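Local coordinates for E3 ubiquitin-protein ligase TRIM65 (Homo sapiens, PDB 7JL4), which acts as an E3 ubiquitin ligase in innate immunity, autophagy and miRNA regulation, and is represented here by its C-terminal PRY-SPRY (B30.2) domain, at residues N21-P26 with C64-Q69; A70-W75 with G141-L146; L86-P91 with Q172-V177; S110-C115 with A123-E128; C150-S155 with L163-A168. All blocks are in the same frame, centred on the assembly; numbering follows the deposited sequence.

Contact 1: N21-P26 with C64-Q69; sequences NLTFDP and CAQSFQ
F24 and C64 form a single backbone bridge between two loop segments whose end-to-end directions diverge by 121°, and beside it A65 N donates to T23 O at 2.8 Å. The other two cross-segment bonds come from the side-chain amide of Q66. Its chain bends at chi2 (78°), which turns the amide back on T23 and lets both ends of the group bind one residue. OE1 accepts from T23 N at 2.9 Å, the donor tilted from the carbonyl plane, while NE2 gives a nearly straight bond (170°) to T23 OG1 at 3.0 Å, with the hydroxyl in the plane of the amide. Replacing Q66 by an alanine would probably leave T23 N and OG1 without these mates and uncover the flank of L22. On the apolar side, L22 CD2 meets the edge of the F68 ring at CZ, 3.7 Å away, and L22 CB lies 4.0 Å from C64 SG. That sulfur also approaches the F24 ring obliquely. The F68 ring also meets the rings of H73 and W75. Three hydrogen bonds centred on T23 thus join two loops that lack regular strand pairing, with the apolar contacts of L22, C64 and F68 beside them.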
# COMPACT_ATOMS: atom_id res chain seq x y z
N ASN A 21 -5.14 12.54 0.13
CA ASN A 21 -3.69 12.76 0.06
C ASN A 21 -3.01 12.15 1.30
O ASN A 21 -3.17 12.66 2.42
CB ASN A 21 -3.36 14.25 -0.10
CG ASN A 21 -3.81 14.83 -1.45
OD1 ASN A 21 -3.98 14.11 -2.43
ND2 ASN A 21 -4.04 16.15 -1.50
N LEU A 22 -2.25 11.08 1.12
CA LEU A 22 -1.65 10.33 2.21
C LEU A 22 -0.21 10.77 2.46
O LEU A 22 0.47 11.28 1.57
CB LEU A 22 -1.65 8.82 1.90
CG LEU A 22 -2.99 8.15 1.59
CD1 LEU A 22 -2.73 6.66 1.35
CD2 LEU A 22 -4.04 8.40 2.66
N THR A 23 0.25 10.55 3.70
CA THR A 23 1.66 10.74 4.07
C THR A 23 2.13 9.57 4.91
O THR A 23 1.34 8.96 5.64
CB THR A 23 1.89 12.05 4.83
OG1 THR A 23 1.04 12.10 5.98
CG2 THR A 23 1.60 13.27 3.96
N PHE A 24 3.42 9.24 4.81
CA PHE A 24 3.97 8.16 5.63
C PHE A 24 4.13 8.61 7.09
O PHE A 24 4.25 9.80 7.39
CB PHE A 24 5.31 7.69 5.06
CG PHE A 24 5.18 7.03 3.72
CD1 PHE A 24 4.52 5.81 3.60
CD2 PHE A 24 5.70 7.63 2.58
CE1 PHE A 24 4.40 5.18 2.34
CE2 PHE A 24 5.61 7.00 1.33
CZ PHE A 24 4.94 5.78 1.21
N ASP A 25 4.07 7.63 7.99
CA ASP A 25 4.30 7.85 9.41
C ASP A 25 5.75 7.52 9.71
O ASP A 25 6.11 6.33 9.69
CB ASP A 25 3.35 6.96 10.23
CG ASP A 25 3.67 6.95 11.72
OD1 ASP A 25 4.56 7.69 12.19
OD2 ASP A 25 3.01 6.15 12.44
N PRO A 26 6.61 8.51 9.97
CA PRO A 26 8.04 8.22 10.20
C PRO A 26 8.33 7.41 11.45
O PRO A 26 9.37 6.74 11.50
CB PRO A 26 8.68 9.62 10.30
CG PRO A 26 7.53 10.59 10.52
CD PRO A 26 6.31 9.96 9.94
N CYS A 64 0.94 4.69 6.95
CA CYS A 64 0.64 6.10 6.73
C CYS A 64 0.11 6.72 8.00
O CYS A 64 -0.28 6.04 8.95
CB CYS A 64 -0.37 6.27 5.59
SG CYS A 64 0.31 5.94 3.95
N ALA A 65 0.07 8.05 8.00
CA ALA A 65 -0.45 8.80 9.13
C ALA A 65 -1.96 8.95 9.10
O ALA A 65 -2.51 9.62 9.97
CB ALA A 65 0.19 10.19 9.17
N GLN A 66 -2.63 8.38 8.11
CA GLN A 66 -4.09 8.50 7.99
C GLN A 66 -4.75 7.15 8.25
O GLN A 66 -4.19 6.11 7.90
CB GLN A 66 -4.49 8.99 6.59
CG GLN A 66 -4.01 10.43 6.29
CD GLN A 66 -2.53 10.51 5.94
OE1 GLN A 66 -1.94 9.57 5.38
NE2 GLN A 66 -1.92 11.63 6.25
N SER A 67 -5.95 7.18 8.83
CA SER A 67 -6.77 5.98 9.02
C SER A 67 -8.20 6.24 8.54
O SER A 67 -8.66 7.39 8.51
CB SER A 67 -6.81 5.57 10.49
OG SER A 67 -5.51 5.21 10.92
N PHE A 68 -8.95 5.16 8.23
CA PHE A 68 -10.28 5.33 7.63
C PHE A 68 -11.32 4.45 8.31
O PHE A 68 -11.05 3.29 8.61
CB PHE A 68 -10.19 5.03 6.11
CG PHE A 68 -9.16 5.90 5.41
CD1 PHE A 68 -9.47 7.20 5.03
CD2 PHE A 68 -7.85 5.44 5.22
CE1 PHE A 68 -8.52 8.03 4.44
CE2 PHE A 68 -6.89 6.26 4.62
CZ PHE A 68 -7.23 7.57 4.24
N GLN A 69 -12.54 4.98 8.57
CA GLN A 69 -13.46 4.10 9.30
C GLN A 69 -14.89 4.00 8.76
O GLN A 69 -15.57 2.99 8.96
CB GLN A 69 -13.52 4.50 10.77
CG GLN A 69 -14.43 3.63 11.64
CD GLN A 69 -14.70 4.28 12.99
OE1 GLN A 69 -15.85 4.56 13.36
NE2 GLN A 69 -13.64 4.57 13.69

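Contact 2: A70-W75 with G141-L146; sequences AGHHYW and GMDLDL
H72 NE2 reaches the carboxylate of D143 across the strand pair, bonding OD1 at 3.0 Å on its syn side, though from out of the carboxylate plane and along a bent path (134°), with a second, weak bond to OD2. The imidazole and carboxylate planes are turned 40° apart. D145 CB covers one face of the same ring, 3.8 Å from its centroid in a CH-pi contact, while D145 OD1 bonds S148 N. Backbone bonds tie H73 to L144 and W75 to M142 in both directions, L144 N to H73 O being the shortest of these at 2.7 Å, and L146 N donates to G71 O. Where H72, D143, Y74 and D145 line one face of the sheet, H73, L144, W75 and M142 line the other. There the W75 ring has M142 O over one face, and its NE1 is 3.4 Å from M142 SD in an oblique Met-aromatic contact. NE1 is buried without a polar partner. L144 CD2 touches the ring edge at CH2, 4.1 Å away. Strand 150-155 pairs with the far side of 139-145, helix 10-15 covers Y74 and D143 through L15, and M142 reaches strand 84-89 of the facing sheet.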
# COMPACT_ATOMS: atom_id res chain seq x y z
N ALA A 70 -15.37 5.02 8.11
CA ALA A 70 -16.61 4.87 7.36
C ALA A 70 -16.34 5.60 6.06
O ALA A 70 -15.20 6.00 5.81
CB ALA A 70 -17.79 5.45 8.16
N GLY A 71 -17.38 5.80 5.26
CA GLY A 71 -17.23 6.61 4.07
C GLY A 71 -16.59 5.85 2.92
O GLY A 71 -16.70 4.63 2.81
N HIS A 72 -15.93 6.60 2.04
CA HIS A 72 -15.41 6.07 0.79
C HIS A 72 -14.16 6.87 0.47
O HIS A 72 -14.20 8.10 0.53
CB HIS A 72 -16.48 6.21 -0.31
CG HIS A 72 -16.23 5.38 -1.53
ND1 HIS A 72 -17.21 5.14 -2.47
CD2 HIS A 72 -15.10 4.79 -2.00
CE1 HIS A 72 -16.70 4.39 -3.44
NE2 HIS A 72 -15.42 4.19 -3.19
N HIS A 73 -13.05 6.18 0.17
CA HIS A 73 -11.72 6.78 0.11
C HIS A 73 -10.92 6.14 -1.02
O HIS A 73 -11.03 4.94 -1.25
CB HIS A 73 -10.98 6.58 1.46
CG HIS A 73 -11.84 6.93 2.64
ND1 HIS A 73 -12.07 8.24 3.01
CD2 HIS A 73 -12.59 6.17 3.47
CE1 HIS A 73 -12.89 8.27 4.05
NE2 HIS A 73 -13.23 7.02 4.35
N TYR A 74 -10.12 6.95 -1.72
CA TYR A 74 -9.35 6.46 -2.87
C TYR A 74 -8.01 7.18 -2.90
O TYR A 74 -7.94 8.38 -2.64
CB TYR A 74 -10.10 6.69 -4.20
CG TYR A 74 -9.29 6.31 -5.43
CD1 TYR A 74 -9.18 4.98 -5.83
CD2 TYR A 74 -8.61 7.28 -6.18
CE1 TYR A 74 -8.43 4.62 -6.97
CE2 TYR A 74 -7.84 6.93 -7.30
CZ TYR A 74 -7.76 5.59 -7.68
OH TYR A 74 -7.03 5.19 -8.80
N TRP A 75 -6.95 6.45 -3.25
CA TRP A 75 -5.65 7.09 -3.43
C TRP A 75 -4.84 6.27 -4.42
O TRP A 75 -5.15 5.11 -4.72
CB TRP A 75 -4.87 7.23 -2.11
CG TRP A 75 -4.71 5.94 -1.38
CD1 TRP A 75 -3.71 5.00 -1.56
CD2 TRP A 75 -5.59 5.40 -0.37
NE1 TRP A 75 -3.91 3.92 -0.71
CE2 TRP A 75 -5.05 4.14 0.03
CE3 TRP A 75 -6.75 5.86 0.25
CZ2 TRP A 75 -5.65 3.34 1.01
CZ3 TRP A 75 -7.37 5.06 1.24
CH2 TRP A 75 -6.80 3.81 1.61
N GLY A 141 -3.88 2.03 -7.78
CA GLY A 141 -4.91 2.70 -7.01
C GLY A 141 -5.53 1.76 -5.99
O GLY A 141 -5.61 0.54 -6.21
N MET A 142 -5.99 2.33 -4.87
CA MET A 142 -6.74 1.61 -3.85
C MET A 142 -8.03 2.36 -3.56
O MET A 142 -7.99 3.52 -3.13
CB MET A 142 -5.91 1.44 -2.57
CG MET A 142 -4.65 0.55 -2.81
SD MET A 142 -3.54 0.56 -1.39
CE MET A 142 -4.54 -0.26 -0.16
N ASP A 143 -9.16 1.68 -3.79
CA ASP A 143 -10.51 2.22 -3.60
C ASP A 143 -11.14 1.50 -2.42
O ASP A 143 -11.44 0.31 -2.51
CB ASP A 143 -11.35 2.03 -4.86
CG ASP A 143 -12.67 2.76 -4.78
OD1 ASP A 143 -12.68 3.94 -4.37
OD2 ASP A 143 -13.69 2.15 -5.15
N LEU A 144 -11.37 2.23 -1.33
CA LEU A 144 -11.82 1.68 -0.05
C LEU A 144 -13.23 2.20 0.21
O LEU A 144 -13.40 3.34 0.63
CB LEU A 144 -10.88 2.12 1.07
CG LEU A 144 -11.07 1.46 2.42
CD1 LEU A 144 -10.94 -0.07 2.26
CD2 LEU A 144 -10.01 2.00 3.39
N ASP A 145 -14.24 1.36 -0.05
CA ASP A 145 -15.65 1.76 0.13
C ASP A 145 -16.11 1.18 1.45
O ASP A 145 -16.51 0.01 1.53
CB ASP A 145 -16.50 1.32 -1.05
CG ASP A 145 -17.98 1.67 -0.90
OD1 ASP A 145 -18.45 2.01 0.21
OD2 ASP A 145 -18.69 1.63 -1.93
N LEU A 146 -16.04 1.99 2.50
CA LEU A 146 -16.34 1.45 3.82
C LEU A 146 -17.83 1.47 4.11
O LEU A 146 -18.25 0.93 5.14
CB LEU A 146 -15.56 2.23 4.89
CG LEU A 146 -14.05 2.10 4.70
CD1 LEU A 146 -13.32 2.89 5.76
CD2 LEU A 146 -13.62 0.59 4.73

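Contact 3: L86-P91 with Q172-V177; sequences LGVSYP and QPLTPV
The Y90 ring has P173 O near its plane at the edge, while Q172 O and L174 CD2 approach it obliquely. Q172 O lies 3.5 Å from Y90 CE1, and L174 CD2 is 3.8 Å from Y90 CD1. The flat amide of Q172 has its plane 39° from that of the ring: Q172 CB sits 3.6 Å from Y90 CD1, Q172 OE1 is near Y90 CB and CG, and Q172 NE2 rests against P91 CD at 3.7 Å. The extended Q172 chain thus crosses the tyrosine obliquely and ends against the proline. The phenol is fixed elsewhere, its OH bonding to N171 N, and W112 meets the ring edge-to-face. Further along, the chains become a true antiparallel pair, with hydrogen-bonded pairs at G87-V177 and S89-T175 and the non-hydrogen-bonded pair V88-P176 between them. T175 N donates to S89 O at 2.9 Å in a nearly straight bond (170°); the return bond from S89 N is more bent, and G87 N to V177 O is weak. P176 has no N-H to give, and its place in the non-hydrogen-bonded pair costs this partnership no bond. V88 CG2 meets L174 CD2 at 4.0 Å on the inward face, while T175 OG1 turns to S67. Chemically, regular backbone bonding gives way at the loop end to aromatic and aliphatic packing, where the carbonyl of P173 is buried without a polar partner.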
# COMPACT_ATOMS: atom_id res chain seq x y z
N LEU A 86 1.11 -3.32 -1.20
CA LEU A 86 0.22 -2.21 -0.84
C LEU A 86 -0.97 -2.78 -0.10
O LEU A 86 -1.63 -3.70 -0.61
CB LEU A 86 -0.28 -1.47 -2.09
CG LEU A 86 0.62 -0.65 -3.03
CD1 LEU A 86 1.68 -1.49 -3.70
CD2 LEU A 86 -0.31 -0.13 -4.11
N GLY A 87 -1.30 -2.22 1.06
CA GLY A 87 -2.36 -2.82 1.84
C GLY A 87 -2.96 -1.87 2.86
O GLY A 87 -2.62 -0.69 2.93
N VAL A 88 -3.88 -2.42 3.65
CA VAL A 88 -4.45 -1.73 4.81
C VAL A 88 -4.50 -2.72 5.97
O VAL A 88 -4.57 -3.94 5.76
CB VAL A 88 -5.85 -1.18 4.51
CG1 VAL A 88 -5.76 -0.05 3.48
CG2 VAL A 88 -6.77 -2.28 4.04
N SER A 89 -4.46 -2.19 7.20
CA SER A 89 -4.49 -3.05 8.39
C SER A 89 -5.28 -2.39 9.51
O SER A 89 -5.37 -1.16 9.59
CB SER A 89 -3.08 -3.33 8.94
OG SER A 89 -2.50 -2.12 9.44
N TYR A 90 -5.78 -3.24 10.41
CA TYR A 90 -6.28 -2.81 11.69
C TYR A 90 -5.08 -2.38 12.54
O TYR A 90 -3.94 -2.69 12.21
CB TYR A 90 -7.03 -3.94 12.38
CG TYR A 90 -8.34 -4.32 11.73
CD1 TYR A 90 -9.11 -3.38 11.03
CD2 TYR A 90 -8.82 -5.62 11.85
CE1 TYR A 90 -10.35 -3.74 10.45
CE2 TYR A 90 -10.04 -6.00 11.29
CZ TYR A 90 -10.79 -5.07 10.58
OH TYR A 90 -11.99 -5.52 10.06
N PRO A 91 -5.32 -1.68 13.66
CA PRO A 91 -4.21 -1.24 14.51
C PRO A 91 -3.34 -2.36 15.09
O PRO A 91 -2.23 -2.07 15.55
CB PRO A 91 -4.91 -0.47 15.64
CG PRO A 91 -6.22 -0.00 15.03
CD PRO A 91 -6.62 -1.10 14.09
N GLN A 172 -12.73 -2.00 12.67
CA GLN A 172 -11.79 -1.07 13.27
C GLN A 172 -11.33 -0.15 12.15
O GLN A 172 -11.49 -0.49 10.97
CB GLN A 172 -10.57 -1.79 13.87
CG GLN A 172 -10.77 -2.23 15.29
CD GLN A 172 -9.60 -3.01 15.84
OE1 GLN A 172 -9.32 -4.13 15.42
NE2 GLN A 172 -8.88 -2.39 16.76
N PRO A 173 -10.77 1.01 12.49
CA PRO A 173 -10.15 1.87 11.46
C PRO A 173 -9.03 1.16 10.72
O PRO A 173 -8.29 0.36 11.31
CB PRO A 173 -9.61 3.06 12.26
CG PRO A 173 -10.49 3.11 13.51
CD PRO A 173 -10.72 1.63 13.83
N LEU A 174 -8.90 1.47 9.43
CA LEU A 174 -7.88 0.87 8.56
C LEU A 174 -6.80 1.89 8.25
O LEU A 174 -7.10 3.03 7.85
CB LEU A 174 -8.48 0.38 7.25
CG LEU A 174 -9.45 -0.77 7.38
CD1 LEU A 174 -10.28 -0.81 6.13
CD2 LEU A 174 -8.64 -2.08 7.52
N THR A 175 -5.55 1.48 8.42
CA THR A 175 -4.40 2.33 8.11
C THR A 175 -3.66 1.76 6.91
O THR A 175 -3.33 0.57 6.93
CB THR A 175 -3.45 2.40 9.33
OG1 THR A 175 -4.16 2.92 10.47
CG2 THR A 175 -2.29 3.33 9.03
N PRO A 176 -3.39 2.54 5.86
CA PRO A 176 -2.57 2.04 4.76
C PRO A 176 -1.20 1.59 5.26
O PRO A 176 -0.59 2.25 6.11
CB PRO A 176 -2.44 3.25 3.82
CG PRO A 176 -3.63 4.14 4.15
CD PRO A 176 -3.84 3.94 5.64
N VAL A 177 -0.69 0.49 4.69
CA VAL A 177 0.58 -0.07 5.11
C VAL A 177 1.24 -0.73 3.90
O VAL A 177 0.55 -1.22 3.00
CB VAL A 177 0.38 -1.05 6.29
CG1 VAL A 177 -0.55 -2.21 5.89
CG2 VAL A 177 1.73 -1.56 6.81

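Contact 4: S110-C115 with A123-E128; sequences SSWGLC and AWHNGE. Unlike the reference sequence in segment 110-115: S110 (reference Cys).
Aromatic stacking dominates where H125 lies flat along W112. The imidazole and the indole five-membered ring form an offset stack, planes 3° apart and centroids 3.7 Å apart, with the two side chains side by side and pointing the same way. W112 NE1 sits over the centre of one imidazole face, and N126 CB approaches the opposite face. Hydrogen bonding fixes the imidazole in rotation: its ND1 donates to S111 O at 2.8 Å, almost straight (169°) and in the ring plane. Because H125 CG stands anti to the backbone N (chi1 174°), the ring reaches back to its neighbour strand. G113 and W124 exchange two backbone bonds, W124 N to G113 O measuring 2.8 Å. Apolar contacts are slighter: L114 CD1 to A123 CB, and C115 CB at the edge of W124, whose NE1 bonds to Q122. W112 also meets F166 and F170 edge-to-face. This is an antiparallel beta hairpin, 111-116 with 120-125, followed by a type I' turn from H125 to E128 into strand 128-133 of the SPRY sandwich.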
# COMPACT_ATOMS: atom_id res chain seq x y z
N SER A 110 -6.04 -9.44 10.13
CA SER A 110 -6.14 -8.00 10.43
C SER A 110 -5.66 -7.11 9.29
O SER A 110 -5.65 -5.87 9.44
CB SER A 110 -5.37 -7.67 11.71
OG SER A 110 -3.99 -7.99 11.55
N SER A 111 -5.29 -7.68 8.15
CA SER A 111 -4.77 -6.88 7.06
C SER A 111 -5.10 -7.52 5.73
O SER A 111 -5.43 -8.71 5.64
CB SER A 111 -3.26 -6.66 7.22
OG SER A 111 -2.60 -7.90 7.22
N TRP A 112 -5.03 -6.70 4.69
CA TRP A 112 -5.34 -7.10 3.32
C TRP A 112 -4.32 -6.41 2.43
O TRP A 112 -4.03 -5.23 2.65
CB TRP A 112 -6.77 -6.61 2.93
CG TRP A 112 -7.92 -7.24 3.67
CD1 TRP A 112 -8.78 -8.20 3.20
CD2 TRP A 112 -8.38 -6.91 5.00
NE1 TRP A 112 -9.74 -8.49 4.16
CE2 TRP A 112 -9.51 -7.73 5.27
CE3 TRP A 112 -7.97 -6.00 5.97
CZ2 TRP A 112 -10.21 -7.67 6.48
CZ3 TRP A 112 -8.65 -5.95 7.18
CH2 TRP A 112 -9.76 -6.78 7.42
N GLY A 113 -3.79 -7.10 1.42
CA GLY A 113 -2.74 -6.48 0.63
C GLY A 113 -2.64 -7.06 -0.77
O GLY A 113 -3.24 -8.09 -1.08
N LEU A 114 -1.95 -6.32 -1.64
CA LEU A 114 -1.68 -6.73 -3.01
C LEU A 114 -0.18 -6.61 -3.21
O LEU A 114 0.36 -5.50 -3.15
CB LEU A 114 -2.40 -5.85 -4.04
CG LEU A 114 -2.24 -6.35 -5.48
CD1 LEU A 114 -3.16 -7.53 -5.72
CD2 LEU A 114 -2.52 -5.27 -6.51
N CYS A 115 0.50 -7.73 -3.42
CA CYS A 115 1.94 -7.69 -3.65
C CYS A 115 2.22 -7.77 -5.15
O CYS A 115 1.66 -8.62 -5.85
CB CYS A 115 2.62 -8.81 -2.86
SG CYS A 115 4.40 -8.98 -3.25
N ALA A 123 -2.77 -11.41 -4.16
CA ALA A 123 -3.79 -10.75 -3.32
C ALA A 123 -3.87 -11.53 -2.01
O ALA A 123 -4.35 -12.67 -1.99
CB ALA A 123 -5.15 -10.71 -4.02
N TRP A 124 -3.40 -10.90 -0.92
CA TRP A 124 -3.18 -11.54 0.39
C TRP A 124 -4.26 -11.17 1.40
O TRP A 124 -4.53 -9.97 1.61
CB TRP A 124 -1.84 -11.11 0.99
CG TRP A 124 -0.63 -11.75 0.37
CD1 TRP A 124 0.21 -11.20 -0.55
CD2 TRP A 124 -0.11 -13.05 0.68
NE1 TRP A 124 1.22 -12.12 -0.86
CE2 TRP A 124 1.04 -13.24 -0.12
CE3 TRP A 124 -0.52 -14.08 1.53
CZ2 TRP A 124 1.80 -14.43 -0.08
CZ3 TRP A 124 0.22 -15.25 1.57
CH2 TRP A 124 1.36 -15.42 0.76
N HIS A 125 -4.82 -12.17 2.08
CA HIS A 125 -5.58 -11.94 3.32
C HIS A 125 -5.58 -13.22 4.12
O HIS A 125 -5.73 -14.31 3.55
CB HIS A 125 -7.03 -11.48 3.06
CG HIS A 125 -7.85 -11.39 4.31
ND1 HIS A 125 -7.57 -10.49 5.33
CD2 HIS A 125 -8.95 -12.08 4.72
CE1 HIS A 125 -8.44 -10.64 6.31
NE2 HIS A 125 -9.29 -11.61 5.97
N ASN A 126 -5.40 -13.11 5.44
CA ASN A 126 -5.52 -14.25 6.34
C ASN A 126 -4.49 -15.35 6.02
O ASN A 126 -4.74 -16.53 6.25
CB ASN A 126 -6.93 -14.84 6.29
CG ASN A 126 -7.34 -15.51 7.58
OD1 ASN A 126 -6.80 -15.21 8.64
ND2 ASN A 126 -8.29 -16.44 7.49
N GLY A 127 -3.32 -14.96 5.51
CA GLY A 127 -2.26 -15.95 5.20
C GLY A 127 -2.45 -16.69 3.89
O GLY A 127 -1.63 -17.58 3.57
N GLU A 128 -3.46 -16.33 3.11
CA GLU A 128 -3.75 -16.92 1.81
C GLU A 128 -3.54 -15.88 0.71
O GLU A 128 -4.08 -14.76 0.80
CB GLU A 128 -5.20 -17.41 1.76
CG GLU A 128 -5.61 -18.09 0.45
CD GLU A 128 -7.10 -18.38 0.42
OE1 GLU A 128 -7.87 -17.58 0.99
OE2 GLU A 128 -7.50 -19.43 -0.10

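Contact 5: C150-S155 with L163-A168; sequences CLTFYS and LYTFHA
Strands 150-155 and 161-167 make a beta hairpin at one border of the larger SPRY sheet, and T152 and T165 meet across it. Their hydroxyls, T152 OG1 and T165 OG1, are 2.8 Å apart and hydrogen-bonded, either able to donate. Both OG1 atoms stand anti to their own carbonyl carbons (chi1 -57° and -59°), which brings the hydroxyls together, and each methyl flanks the other's oxygen. Backbone bonds run L151 to F166 in both directions, F153 N to Y164 O, and L163 N to F153 O at 2.7 Å. On the opposite face, F153 CE1 comes to the F166 ring edge at CE2, 4.1 Å away, while Y164 CE2 covers one face of F166. L163 lies across the backbone of its partner strand: CB is 3.4 Å from F153 O and CD1 3.7 Å from S155 N. With an alanine in place of L163, the cover over the Y154-S155 backbone and the S155 CB contact would probably be lost, opening a gap at this end of the hairpin. C150 SG lies 4.0 Å from H167 CD2, oblique to the ring. The pair therefore has a partly exposed face with the threonine hydroxyls and C150-H167, and an aromatic and aliphatic face turned to the other sheet.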
# COMPACT_ATOMS: atom_id res chain seq x y z
N CYS A 150 -15.93 -2.83 0.69
CA CYS A 150 -15.19 -3.31 -0.47
C CYS A 150 -13.87 -2.59 -0.61
O CYS A 150 -13.81 -1.36 -0.51
CB CYS A 150 -16.02 -3.12 -1.75
SG CYS A 150 -17.66 -3.96 -1.63
N LEU A 151 -12.81 -3.34 -0.86
CA LEU A 151 -11.49 -2.78 -1.13
C LEU A 151 -11.06 -3.30 -2.50
O LEU A 151 -10.96 -4.52 -2.69
CB LEU A 151 -10.49 -3.17 -0.05
CG LEU A 151 -9.01 -3.03 -0.42
CD1 LEU A 151 -8.64 -1.55 -0.68
CD2 LEU A 151 -8.13 -3.64 0.69
N THR A 152 -10.85 -2.39 -3.45
CA THR A 152 -10.48 -2.78 -4.80
C THR A 152 -9.16 -2.13 -5.16
O THR A 152 -8.98 -0.93 -4.97
CB THR A 152 -11.53 -2.38 -5.84
OG1 THR A 152 -12.79 -2.97 -5.49
CG2 THR A 152 -11.10 -2.90 -7.25
N PHE A 153 -8.24 -2.94 -5.68
CA PHE A 153 -6.97 -2.47 -6.21
C PHE A 153 -7.07 -2.27 -7.71
O PHE A 153 -7.65 -3.10 -8.43
CB PHE A 153 -5.85 -3.48 -5.93
CG PHE A 153 -5.55 -3.66 -4.49
CD1 PHE A 153 -6.27 -4.54 -3.72
CD2 PHE A 153 -4.55 -2.90 -3.89
CE1 PHE A 153 -5.96 -4.71 -2.38
CE2 PHE A 153 -4.26 -3.07 -2.54
CZ PHE A 153 -4.96 -3.95 -1.80
N TYR A 154 -6.45 -1.20 -8.19
CA TYR A 154 -6.45 -0.84 -9.61
C TYR A 154 -5.03 -0.71 -10.14
O TYR A 154 -4.10 -0.34 -9.42
CB TYR A 154 -7.16 0.50 -9.86
CG TYR A 154 -8.67 0.45 -9.69
CD1 TYR A 154 -9.25 0.54 -8.43
CD2 TYR A 154 -9.49 0.31 -10.80
CE1 TYR A 154 -10.66 0.48 -8.28
CE2 TYR A 154 -10.87 0.27 -10.67
CZ TYR A 154 -11.45 0.35 -9.41
OH TYR A 154 -12.81 0.29 -9.32
N SER A 155 -4.88 -0.98 -11.43
CA SER A 155 -3.76 -0.47 -12.21
C SER A 155 -4.29 0.69 -13.03
O SER A 155 -5.43 0.64 -13.50
CB SER A 155 -3.18 -1.56 -13.11
OG SER A 155 -2.15 -1.01 -13.91
N LEU A 163 -7.97 -4.92 -10.42
CA LEU A 163 -7.08 -6.07 -10.29
C LEU A 163 -7.63 -7.13 -9.36
O LEU A 163 -7.51 -8.33 -9.64
CB LEU A 163 -5.71 -5.61 -9.78
CG LEU A 163 -4.97 -4.59 -10.67
CD1 LEU A 163 -3.67 -4.11 -9.99
CD2 LEU A 163 -4.69 -5.18 -12.03
N TYR A 164 -8.24 -6.71 -8.25
CA TYR A 164 -8.79 -7.61 -7.24
C TYR A 164 -9.63 -6.81 -6.26
O TYR A 164 -9.26 -5.69 -5.89
CB TYR A 164 -7.69 -8.35 -6.49
CG TYR A 164 -8.25 -9.60 -5.84
CD1 TYR A 164 -8.54 -10.73 -6.60
CD2 TYR A 164 -8.55 -9.62 -4.48
CE1 TYR A 164 -9.10 -11.87 -6.00
CE2 TYR A 164 -9.08 -10.74 -3.88
CZ TYR A 164 -9.35 -11.85 -4.64
OH TYR A 164 -9.90 -12.95 -4.01
N THR A 165 -10.75 -7.41 -5.82
CA THR A 165 -11.60 -6.84 -4.79
C THR A 165 -11.74 -7.80 -3.61
O THR A 165 -12.10 -8.96 -3.80
CB THR A 165 -12.98 -6.52 -5.36
OG1 THR A 165 -12.84 -5.61 -6.45
CG2 THR A 165 -13.94 -5.94 -4.30
N PHE A 166 -11.46 -7.30 -2.40
CA PHE A 166 -11.82 -7.97 -1.16
C PHE A 166 -13.11 -7.38 -0.60
O PHE A 166 -13.34 -6.17 -0.70
CB PHE A 166 -10.74 -7.78 -0.08
CG PHE A 166 -9.44 -8.49 -0.37
CD1 PHE A 166 -9.32 -9.85 -0.11
CD2 PHE A 166 -8.32 -7.78 -0.79
CE1 PHE A 166 -8.10 -10.50 -0.34
CE2 PHE A 166 -7.09 -8.43 -1.01
CZ PHE A 166 -7.00 -9.78 -0.77
N HIS A 167 -13.91 -8.24 0.03
CA HIS A 167 -15.06 -7.79 0.81
C HIS A 167 -14.87 -8.16 2.27
O HIS A 167 -14.36 -9.23 2.58
CB HIS A 167 -16.37 -8.38 0.31
CG HIS A 167 -17.55 -7.90 1.08
ND1 HIS A 167 -18.33 -8.74 1.85
CD2 HIS A 167 -18.08 -6.66 1.23
CE1 HIS A 167 -19.29 -8.04 2.42
NE2 HIS A 167 -19.15 -6.77 2.07
N ALA A 168 -15.28 -7.27 3.17
CA ALA A 168 -15.15 -7.54 4.60
C ALA A 168 -16.09 -6.63 5.35
O ALA A 168 -16.43 -5.55 4.87
CB ALA A 168 -13.72 -7.29 5.10

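How the contacts relate
The five contacts illustrate how a B30.2/SPRY sandwich is closed: two antiparallel sheets are each zipped by backbone pairs and pressed together by the side chains between. Contacts 2 and 5 are neighbours in one sheet, their centres about 10 Å apart, joined where D145 N meets C150 O at 2.8 Å. Contacts 3 and 4 adjoin in the other, through Y90 N and S110 O, also 2.8 Å apart. Across the interior, W112 of contact 4 packs on F166 of contact 5, and M142 of contact 2 on V88 of contact 3. Contact 1 lies at one margin, F68 meeting H73 and S67 OG bonding T175 OG1; glycerol, probably from crystallisation, lies beside it.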